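Local coordinates for glutathione S-transferase (Burkholderia xenovorans, PDB 2DSA), which probably acts as a glutathione transferase that reductively dechlorinates metabolites of polychlorinated biphenyls, and binds glutathione together with a phenyl-substituted hydroxy-oxo-dienoic acid, at residues Y92-W97 / S152-Y157; K107-L112 / Q127-R132; Q135-L140 / S173-L178. All blocks are in the same frame, centred on the assembly; numbering follows the deposited sequence.

Interaction 1 (Y92-W97 / S152-Y157); sequences YHLQQW and SVADIY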
loop_
_atom_site.group_PDB
_atom_site.type_symbol
_atom_site.label_atom_id
_atom_site.label_comp_id
_atom_site.label_asym_id
_atom_site.label_seq_id
_atom_site.Cartn_x
_atom_site.Cartn_y
_atom_site.Cartn_z
ATOM N N TYR A 92 12.299 -0.776 5.938
ATOM C CA TYR A 92 11.532 -1.692 5.041
ATOM C C TYR A 92 10.404 -2.391 5.782
ATOM O O TYR A 92 9.296 -2.548 5.270
ATOM C CB TYR A 92 12.437 -2.695 4.311
ATOM C CG TYR A 92 13.553 -2.006 3.556
ATOM C CD1 TYR A 92 14.850 -1.991 4.065
ATOM C CD2 TYR A 92 13.302 -1.323 2.368
ATOM C CE1 TYR A 92 15.873 -1.330 3.402
ATOM C CE2 TYR A 92 14.321 -0.664 1.692
ATOM C CZ TYR A 92 15.603 -0.670 2.221
ATOM O OH TYR A 92 16.620 -0.022 1.568
ATOM N N HIS A 93 10.700 -2.777 7.012
ATOM C CA HIS A 93 9.718 -3.333 7.918
ATOM C C HIS A 93 8.551 -2.346 8.216
ATOM O O HIS A 93 7.391 -2.757 8.293
ATOM C CB HIS A 93 10.433 -3.805 9.192
ATOM C CG HIS A 93 9.620 -4.729 10.046
ATOM N ND1 HIS A 93 9.915 -4.962 11.376
ATOM C CD2 HIS A 93 8.523 -5.472 9.769
ATOM C CE1 HIS A 93 9.033 -5.807 11.878
ATOM N NE2 HIS A 93 8.176 -6.130 10.924
ATOM N N LEU A 94 8.852 -1.054 8.362
ATOM C CA LEU A 94 7.797 -0.032 8.433
ATOM C C LEU A 94 6.922 0.010 7.148
ATOM O O LEU A 94 5.688 0.127 7.226
ATOM C CB LEU A 94 8.402 1.360 8.700
ATOM C CG LEU A 94 7.427 2.545 8.666
ATOM C CD1 LEU A 94 6.765 2.679 9.997
ATOM C CD2 LEU A 94 8.132 3.857 8.326
ATOM N N GLN A 95 7.566 -0.066 5.986
ATOM C CA GLN A 95 6.869 -0.023 4.698
ATOM C C GLN A 95 5.985 -1.251 4.481
ATOM O O GLN A 95 4.921 -1.161 3.844
ATOM C CB GLN A 95 7.883 0.110 3.550
ATOM C CG GLN A 95 8.630 1.426 3.638
ATOM C CD GLN A 95 9.864 1.499 2.787
ATOM O OE1 GLN A 95 10.411 0.482 2.329
ATOM N NE2 GLN A 95 10.338 2.715 2.589
ATOM N N GLN A 96 6.464 -2.390 4.984
ATOM C CA GLN A 96 5.676 -3.614 5.058
ATOM C C GLN A 96 4.412 -3.356 5.857
ATOM O O GLN A 96 3.322 -3.570 5.355
ATOM C CB GLN A 96 6.499 -4.734 5.719
ATOM C CG GLN A 96 5.683 -5.992 6.035
ATOM C CD GLN A 96 6.451 -6.972 6.915
ATOM O OE1 GLN A 96 5.999 -7.325 8.006
ATOM N NE2 GLN A 96 7.642 -7.359 6.474
ATOM N N TRP A 97 4.561 -2.877 7.096
ATOM C CA TRP A 97 3.406 -2.587 7.935
ATOM C C TRP A 97 2.479 -1.539 7.348
ATOM O O TRP A 97 1.249 -1.725 7.380
ATOM C CB TRP A 97 3.792 -2.281 9.381
ATOM C CG TRP A 97 3.939 -3.542 10.172
ATOM C CD1 TRP A 97 5.099 -4.058 10.690
ATOM C CD2 TRP A 97 2.900 -4.488 10.486
ATOM N NE1 TRP A 97 4.836 -5.251 11.324
ATOM C CE2 TRP A 97 3.500 -5.541 11.210
ATOM C CE3 TRP A 97 1.515 -4.532 10.248
ATOM C CZ2 TRP A 97 2.766 -6.642 11.696
ATOM C CZ3 TRP A 97 0.779 -5.621 10.737
ATOM C CH2 TRP A 97 1.413 -6.662 11.449
ATOM N N SER A 152 5.898 4.406 15.745
ATOM C CA SER A 152 6.171 4.891 14.403
ATOM C C SER A 152 4.889 5.382 13.693
ATOM O O SER A 152 3.776 5.252 14.220
ATOM C CB SER A 152 6.862 3.796 13.600
ATOM O OG SER A 152 5.930 2.801 13.216
ATOM N N VAL A 153 5.049 5.949 12.500
ATOM C CA VAL A 153 3.898 6.330 11.676
ATOM C C VAL A 153 2.969 5.120 11.298
ATOM O O VAL A 153 1.818 5.319 10.934
ATOM C CB VAL A 153 4.317 7.163 10.414
ATOM C CG1 VAL A 153 4.830 8.549 10.806
ATOM C CG2 VAL A 153 5.368 6.441 9.580
ATOM N N ALA A 154 3.473 3.889 11.383
ATOM C CA ALA A 154 2.637 2.687 11.153
ATOM C C ALA A 154 1.584 2.511 12.243
ATOM O O ALA A 154 0.459 2.143 11.968
ATOM C CB ALA A 154 3.500 1.433 11.055
ATOM N N ASP A 155 1.970 2.799 13.482
ATOM C CA ASP A 155 1.082 2.757 14.633
ATOM C C ASP A 155 0.006 3.820 14.552
ATOM O O ASP A 155 -1.137 3.585 14.959
ATOM C CB ASP A 155 1.885 2.939 15.919
ATOM C CG ASP A 155 2.900 1.841 16.127
ATOM O OD1 ASP A 155 4.120 2.150 16.155
ATOM O OD2 ASP A 155 2.480 0.666 16.248
ATOM N N ILE A 156 0.380 4.988 14.041
ATOM C CA ILE A 156 -0.560 6.089 13.848
ATOM C C ILE A 156 -1.595 5.711 12.791
ATOM O O ILE A 156 -2.785 5.908 12.988
ATOM C CB ILE A 156 0.170 7.409 13.457
ATOM C CG1 ILE A 156 1.042 7.895 14.616
ATOM C CG2 ILE A 156 -0.824 8.475 13.067
ATOM C CD1 ILE A 156 2.139 8.883 14.212
ATOM N N TYR A 157 -1.130 5.149 11.677
ATOM C CA TYR A 157 -2.030 4.715 10.630
ATOM C C TYR A 157 -2.971 3.634 11.190
ATOM O O TYR A 157 -4.188 3.734 11.033
ATOM C CB TYR A 157 -1.230 4.222 9.424
ATOM C CG TYR A 157 -2.010 3.976 8.153
ATOM C CD1 TYR A 157 -3.299 4.483 7.981
ATOM C CD2 TYR A 157 -1.438 3.271 7.100
ATOM C CE1 TYR A 157 -4.003 4.266 6.810
ATOM C CE2 TYR A 157 -2.134 3.053 5.917
ATOM C CZ TYR A 157 -3.417 3.548 5.786
ATOM O OH TYR A 157 -4.117 3.343 4.632
#

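Interaction 2 (K107-L112 / Q127-R132); sequences KSFSPL and QSLNTR. With HPX ((2Z,4E)-2-hydroxy-6-oxo-6-phenylhexa-2,4-dienoic acid), chain F.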
loop_
_atom_site.group_PDB
_atom_site.type_symbol
_atom_site.label_atom_id
_atom_site.label_comp_id
_atom_site.label_asym_id
_atom_site.label_seq_id
_atom_site.Cartn_x
_atom_site.Cartn_y
_atom_site.Cartn_z
ATOM N N LYS A 107 -8.509 -0.846 3.060
ATOM C CA LYS A 107 -9.288 -1.130 1.857
ATOM C C LYS A 107 -10.465 -2.089 2.070
ATOM O O LYS A 107 -11.385 -2.134 1.238
ATOM C CB LYS A 107 -8.382 -1.626 0.725
ATOM C CG LYS A 107 -7.643 -0.499 0.025
ATOM C CD LYS A 107 -8.595 0.362 -0.789
ATOM C CE LYS A 107 -8.220 1.830 -0.717
ATOM N NZ LYS A 107 -9.068 2.631 -1.647
ATOM N N SER A 108 -10.419 -2.848 3.171
ATOM C CA SER A 108 -11.499 -3.741 3.566
ATOM C C SER A 108 -12.563 -3.021 4.391
ATOM O O SER A 108 -13.722 -3.415 4.375
ATOM C CB SER A 108 -10.956 -4.969 4.301
ATOM O OG SER A 108 -10.337 -5.866 3.386
ATOM N N PHE A 109 -12.187 -1.950 5.087
ATOM C CA PHE A 109 -13.180 -1.093 5.731
ATOM C C PHE A 109 -14.020 -0.344 4.702
ATOM O O PHE A 109 -15.190 -0.099 4.946
ATOM C CB PHE A 109 -12.531 -0.080 6.671
ATOM C CG PHE A 109 -12.307 -0.587 8.068
ATOM C CD1 PHE A 109 -13.215 -0.302 9.074
ATOM C CD2 PHE A 109 -11.169 -1.327 8.384
ATOM C CE1 PHE A 109 -13.005 -0.751 10.367
ATOM C CE2 PHE A 109 -10.946 -1.787 9.674
ATOM C CZ PHE A 109 -11.866 -1.500 10.673
ATOM N N SER A 110 -13.417 0.008 3.562
ATOM C CA SER A 110 -14.036 0.871 2.531
ATOM C C SER A 110 -15.466 0.517 2.093
ATOM O O SER A 110 -16.319 1.406 2.062
ATOM C CB SER A 110 -13.134 0.996 1.295
ATOM O OG SER A 110 -11.926 1.669 1.619
ATOM N N PRO A 111 -15.723 -0.766 1.727
ATOM C CA PRO A 111 -17.083 -1.186 1.346
ATOM C C PRO A 111 -18.104 -1.088 2.483
ATOM O O PRO A 111 -19.281 -0.858 2.221
ATOM C CB PRO A 111 -16.895 -2.649 0.928
ATOM C CG PRO A 111 -15.420 -2.777 0.630
ATOM C CD PRO A 111 -14.774 -1.891 1.624
ATOM N N LEU A 112 -17.655 -1.245 3.728
ATOM C CA LEU A 112 -18.527 -1.094 4.898
ATOM C C LEU A 112 -19.101 0.320 5.067
ATOM O O LEU A 112 -20.195 0.482 5.609
ATOM C CB LEU A 112 -17.823 -1.546 6.186
ATOM C CG LEU A 112 -17.319 -2.989 6.252
ATOM C CD1 LEU A 112 -16.706 -3.300 7.607
ATOM C CD2 LEU A 112 -18.426 -3.991 5.925
ATOM N N GLN A 127 -15.149 -10.787 7.207
ATOM C CA GLN A 127 -14.452 -12.044 7.453
ATOM C C GLN A 127 -12.950 -11.903 7.232
ATOM O O GLN A 127 -12.144 -12.428 8.028
ATOM C CB GLN A 127 -15.026 -13.148 6.550
ATOM C CG GLN A 127 -15.158 -14.507 7.228
ATOM C CD GLN A 127 -15.792 -14.420 8.623
ATOM O OE1 GLN A 127 -15.184 -14.834 9.618
ATOM N NE2 GLN A 127 -17.008 -13.861 8.700
ATOM N N SER A 128 -12.588 -11.207 6.144
ATOM C CA SER A 128 -11.187 -10.852 5.842
ATOM C C SER A 128 -10.589 -10.086 7.008
ATOM O O SER A 128 -9.493 -10.398 7.462
ATOM C CB SER A 128 -11.079 -9.997 4.572
ATOM O OG SER A 128 -11.675 -10.637 3.454
ATOM N N LEU A 129 -11.333 -9.096 7.492
ATOM C CA LEU A 129 -10.904 -8.262 8.615
ATOM C C LEU A 129 -10.741 -9.029 9.918
ATOM O O LEU A 129 -9.793 -8.787 10.666
ATOM C CB LEU A 129 -11.868 -7.090 8.820
ATOM C CG LEU A 129 -11.645 -5.882 7.907
ATOM C CD1 LEU A 129 -12.818 -4.925 8.037
ATOM C CD2 LEU A 129 -10.308 -5.185 8.227
ATOM N N ASN A 130 -11.678 -9.937 10.197
ATOM C CA ASN A 130 -11.583 -10.792 11.374
ATOM C C ASN A 130 -10.240 -11.505 11.419
ATOM O O ASN A 130 -9.617 -11.594 12.478
ATOM C CB ASN A 130 -12.722 -11.820 11.383
ATOM C CG ASN A 130 -12.757 -12.638 12.656
ATOM O OD1 ASN A 130 -12.212 -13.755 12.714
ATOM N ND2 ASN A 130 -13.394 -12.086 13.699
ATOM N N THR A 131 -9.801 -12.013 10.268
ATOM C CA THR A 131 -8.539 -12.756 10.169
ATOM C C THR A 131 -7.349 -11.809 10.305
ATOM O O THR A 131 -6.426 -12.049 11.083
ATOM C CB THR A 131 -8.419 -13.494 8.822
ATOM O OG1 THR A 131 -9.565 -14.323 8.624
ATOM C CG2 THR A 131 -7.161 -14.350 8.781
ATOM N N ARG A 132 -7.404 -10.729 9.535
ATOM C CA ARG A 132 -6.319 -9.775 9.422
ATOM C C ARG A 132 -6.090 -9.059 10.761
ATOM O O ARG A 132 -4.948 -8.970 11.221
ATOM C CB ARG A 132 -6.617 -8.826 8.254
ATOM C CG ARG A 132 -5.510 -8.741 7.196
ATOM C CD ARG A 132 -5.647 -9.652 5.973
ATOM N NE ARG A 132 -5.027 -10.946 6.212
ATOM C CZ ARG A 132 -4.850 -11.909 5.305
ATOM N NH1 ARG A 132 -5.176 -11.742 4.029
ATOM N NH2 ARG A 132 -4.314 -13.049 5.689
HETATM C CB3 HPX F . -15.565 9.335 10.366
HETATM C CB4 HPX F . -15.677 8.135 11.063
HETATM C CB5 HPX F . -15.365 6.929 10.430
HETATM C CB6 HPX F . -14.937 6.935 9.105
HETATM C CB1 HPX F . -14.823 8.132 8.411
HETATM C CB2 HPX F . -15.139 9.332 9.042
HETATM C CA6 HPX F . -14.375 8.143 6.982
HETATM O OA4 HPX F . -14.670 9.095 6.274
HETATM C CA5 HPX F . -13.597 7.031 6.407
HETATM C CA4 HPX F . -13.908 6.642 5.177
HETATM C CA3 HPX F . -13.182 5.555 4.503
HETATM C CA2 HPX F . -13.274 5.372 3.179
HETATM O OA3 HPX F . -14.025 6.127 2.385
HETATM C CA1 HPX F . -12.522 4.301 2.574
HETATM O OA2 HPX F . -12.427 4.263 1.328
HETATM O OA1 HPX F . -11.988 3.465 3.327
#

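Interaction 3 (Q135-L140 / S173-L178); sequences QVARQL and SPWPSL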
loop_
_atom_site.group_PDB
_atom_site.type_symbol
_atom_site.label_atom_id
_atom_site.label_comp_id
_atom_site.label_asym_id
_atom_site.label_seq_id
_atom_site.Cartn_x
_atom_site.Cartn_y
_atom_site.Cartn_z
ATOM N N GLN A 135 -4.169 -11.234 13.111
ATOM C CA GLN A 135 -2.727 -11.163 12.896
ATOM C C GLN A 135 -2.089 -9.957 13.613
ATOM O O GLN A 135 -1.005 -10.074 14.195
ATOM C CB GLN A 135 -2.398 -11.153 11.402
ATOM C CG GLN A 135 -0.894 -11.158 11.090
ATOM C CD GLN A 135 -0.598 -10.984 9.616
ATOM O OE1 GLN A 135 -1.511 -10.950 8.771
ATOM N NE2 GLN A 135 0.683 -10.856 9.290
ATOM N N VAL A 136 -2.773 -8.816 13.591
ATOM C CA VAL A 136 -2.255 -7.599 14.234
ATOM C C VAL A 136 -2.334 -7.679 15.752
ATOM O O VAL A 136 -1.443 -7.192 16.450
ATOM C CB VAL A 136 -2.982 -6.323 13.739
ATOM C CG1 VAL A 136 -2.285 -5.085 14.250
ATOM C CG2 VAL A 136 -3.035 -6.307 12.228
ATOM N N ALA A 137 -3.405 -8.287 16.261
ATOM C CA ALA A 137 -3.561 -8.486 17.695
ATOM C C ALA A 137 -2.439 -9.357 18.249
ATOM O O ALA A 137 -1.897 -9.069 19.318
ATOM C CB ALA A 137 -4.925 -9.082 18.007
ATOM N N ARG A 138 -2.069 -10.401 17.508
ATOM C CA ARG A 138 -0.939 -11.242 17.907
ATOM C C ARG A 138 0.380 -10.469 17.877
ATOM O O ARG A 138 1.234 -10.645 18.759
ATOM C CB ARG A 138 -0.882 -12.517 17.067
ATOM C CG ARG A 138 -2.105 -13.413 17.301
ATOM C CD ARG A 138 -1.972 -14.823 16.705
ATOM N NE ARG A 138 -1.864 -14.807 15.243
ATOM C CZ ARG A 138 -2.894 -14.774 14.397
ATOM N NH1 ARG A 138 -4.151 -14.744 14.855
ATOM N NH2 ARG A 138 -2.660 -14.767 13.085
ATOM N N GLN A 139 0.528 -9.591 16.878
ATOM C CA GLN A 139 1.725 -8.758 16.739
ATOM C C GLN A 139 1.857 -7.815 17.938
ATOM O O GLN A 139 2.947 -7.606 18.451
ATOM C CB GLN A 139 1.678 -7.970 15.416
ATOM C CG GLN A 139 2.874 -7.013 15.150
ATOM C CD GLN A 139 4.180 -7.723 14.766
ATOM O OE1 GLN A 139 5.264 -7.155 14.920
ATOM N NE2 GLN A 139 4.083 -8.951 14.259
ATOM N N LEU A 140 0.728 -7.283 18.398
ATOM C CA LEU A 140 0.709 -6.309 19.484
ATOM C C LEU A 140 0.542 -6.925 20.884
ATOM O O LEU A 140 0.427 -6.198 21.880
ATOM C CB LEU A 140 -0.335 -5.218 19.203
ATOM C CG LEU A 140 -0.026 -4.284 18.020
ATOM C CD1 LEU A 140 -1.244 -3.477 17.637
ATOM C CD2 LEU A 140 1.167 -3.353 18.296
ATOM N N SER A 173 -13.525 -6.579 20.927
ATOM C CA SER A 173 -13.525 -7.379 22.167
ATOM C C SER A 173 -12.723 -8.693 22.109
ATOM O O SER A 173 -12.085 -9.050 23.097
ATOM C CB SER A 173 -14.963 -7.667 22.618
ATOM O OG SER A 173 -15.643 -6.462 22.961
ATOM N N PRO A 174 -12.751 -9.405 20.958
ATOM C CA PRO A 174 -11.928 -10.606 20.799
ATOM C C PRO A 174 -10.424 -10.296 20.778
ATOM O O PRO A 174 -9.607 -11.198 20.937
ATOM C CB PRO A 174 -12.352 -11.143 19.427
ATOM C CG PRO A 174 -13.622 -10.471 19.104
ATOM C CD PRO A 174 -13.544 -9.143 19.743
ATOM N N TRP A 175 -10.069 -9.023 20.596
ATOM C CA TRP A 175 -8.667 -8.607 20.501
ATOM C C TRP A 175 -8.289 -7.552 21.530
ATOM O O TRP A 175 -8.083 -6.391 21.180
ATOM C CB TRP A 175 -8.368 -8.096 19.098
ATOM C CG TRP A 175 -8.810 -9.051 18.030
ATOM C CD1 TRP A 175 -8.242 -10.254 17.723
ATOM C CD2 TRP A 175 -9.924 -8.893 17.149
ATOM N NE1 TRP A 175 -8.927 -10.849 16.697
ATOM C CE2 TRP A 175 -9.962 -10.036 16.319
ATOM C CE3 TRP A 175 -10.890 -7.891 16.970
ATOM C CZ2 TRP A 175 -10.927 -10.214 15.327
ATOM C CZ3 TRP A 175 -11.856 -8.068 15.979
ATOM C CH2 TRP A 175 -11.862 -9.220 15.167
ATOM N N PRO A 176 -8.192 -7.960 22.807
ATOM C CA PRO A 176 -7.783 -7.073 23.887
ATOM C C PRO A 176 -6.454 -6.339 23.662
ATOM O O PRO A 176 -6.303 -5.223 24.142
ATOM C CB PRO A 176 -7.694 -8.010 25.105
ATOM C CG PRO A 176 -7.829 -9.386 24.587
ATOM C CD PRO A 176 -8.517 -9.313 23.305
ATOM N N SER A 177 -5.505 -6.946 22.949
ATOM C CA SER A 177 -4.228 -6.262 22.640
ATOM C C SER A 177 -4.393 -5.036 21.703
ATOM O O SER A 177 -3.590 -4.094 21.754
ATOM C CB SER A 177 -3.181 -7.247 22.096
ATOM O OG SER A 177 -3.515 -7.655 20.781
ATOM N N LEU A 178 -5.444 -5.048 20.882
ATOM C CA LEU A 178 -5.778 -3.925 19.998
ATOM C C LEU A 178 -6.427 -2.761 20.749
ATOM O O LEU A 178 -6.148 -1.594 20.453
ATOM C CB LEU A 178 -6.676 -4.367 18.834
ATOM C CG LEU A 178 -6.098 -5.408 17.857
ATOM C CD1 LEU A 178 -7.080 -5.710 16.748
ATOM C CD2 LEU A 178 -4.760 -4.931 17.276
HETATM O O HOH W 1 -1.053 -4.166 22.793
#

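Interaction 1 (Y92-W97 / S152-Y157)
Leu94 supplies most of the apolar contact, spreading its two methyls over the first turn of helix 153-163. With CG anti to the backbone N (chi1 174°), its branch extends across the gap: CD1 rests 3.7 Å from Ala154 CB, while CD2 lies 4.0 Å from Val153 CG2, the leucine and valine side chains crossing at about a right angle. Trp97 touches through its CB alone, 4.1 Å from Ala154 CB, and its indole leads away to meet Phe100 edge-to-face. Alanine suits this place because its single methyl fits between leucine and tryptophan where helices 89-109 and 153-163 run nearly parallel, their local axes 9.7 Å apart and inclined by 9°.

No hydrogen bond crosses between the segments; the capping box that starts helix 153-163 in the C-terminal domain is internal to 152-157. Ser152, the N-cap, accepts from Ala154 N at OG. In return Ser152 N donates to Asp155 OD1 over 2.9 Å, nearly straight at 168°, and Asp155 OD1 receives it on its anti lone pair, the one away from OD2. Asp155 OD2 accepts from Leu146 N, which further fixes the carboxylate. Leu94 CD1 lies 3.3 Å from Ser152 OG, so the cap is covered by a methyl group.

Interaction 2 (K107-L112 / Q127-R132)
In the helical C-terminal domain, where the C-terminal part of helix 89-109 and the residues after it meet helix 119-139 beside the pocket that holds HPX, Leu129 packs against Ser108, Phe109 and Leu112. Its CD1 methyl sits over one face of the Phe109 ring, 4.2 Å from the centroid and 20° off the normal, a CH-pi contact displaced toward the rim on the CD2-CE2 side. The second methyl, Leu129 CD2, lies on the same side of the ring plane but beyond that rim, 3.7 Å from Phe109 CE2, and the two side chains cross at about a right angle. Leucine suits the place because its forked end can use both methyls on one aromatic ring.

Ser108 CB packs 3.8 Å from Leu129 CG, a small residue leaving room where the backbones come nearest. Leu112 adds a looser contact, its CD1 lying 4.2 Å from Leu129 CD1. Ser128 makes a marginal contact with Ser108 and gives its hydroxyl to Ala124 O, one turn back in its own helix.

Ser110 points elsewhere, to the bound ligand. With OG beside its backbone N (chi1 -65°), the hydroxyl sits within hydrogen-bonding distance of the carboxylate of HPX, Ser110 OG lying 2.7 Å from HPX OA2. Lys107 touches glutathione, and its NZ forms a salt bridge with Glu104 of the second subunit.

These two successive, roughly antiparallel helices belong to the all-helical C-terminal domain of the glutathione transferase fold, whose helices line the electrophile pocket, or H-site, to which the HPX pocket probably corresponds.

Interaction 3 (Q135-L140 / S173-L178)
Ser177 holds its OG between the backbone N and the carbonyl carbon (chi1 72°), which turns the hydroxyl onto Ala137 O. The hydrogen bond is short, 2.6 Å from Ser177 OG to Ala137 O, and bent: the donor stands at 110° to the C=O and 23° from the carbonyl plane. Ala137 lies in the last turn of helix 119-139, where its carbonyl also receives a weak bond from Leu140 N. A serine is small enough to let the backbones approach, and its hydroxyl then meets that carbonyl.

Leu178, with CG beside its own N, bends back toward the same helix. Its CD2 lies 3.9 Å from Val136 CG1 and 3.8 Å from Leu140 CD1, and both neighbours cross the leucine at about a right angle. The methyl of Ala137 fills the middle: it meets Trp175 CD1 at 3.5 Å, approaching the indole obliquely, while Pro174 CB covers one face of that ring over its centre. A water 2.7 Å from Leu140 O donates to that carbonyl and to Ser177 O, joining the end of one helix to the start of the other.

Trp175, the N-cap of helix 176-186, also packs on Asn130 and Leu133 of helix 119-139. Deeper in the domain, Val136 and Leu140 meet Leu158 of helix 153-163, and Val136 reaches Phe100 of helix 89-109.

In the fold
All three contacts lie in the helical part of the chain, and none uses the strands of the thioredoxin-like domain. Interaction 2 falls between the two segments of interaction 1 and shares helix 89-109 with it, their centres about 19 Å apart. Interaction 3 shares helix 119-139 with interaction 2 and follows it in the chain, their centres about 15 Å apart. Its segments alternate with those of interaction 1, the two centres being about 16 Å apart. Direct packing joins them: Trp97 CZ2 meets Gln139 CG at 3.5 Å, and Asn130 O meets Trp175 CZ2 at 3.4 Å. One helical bundle thus connects the dimer-facing helix 89-109 and the ligand pocket to helix 176-186.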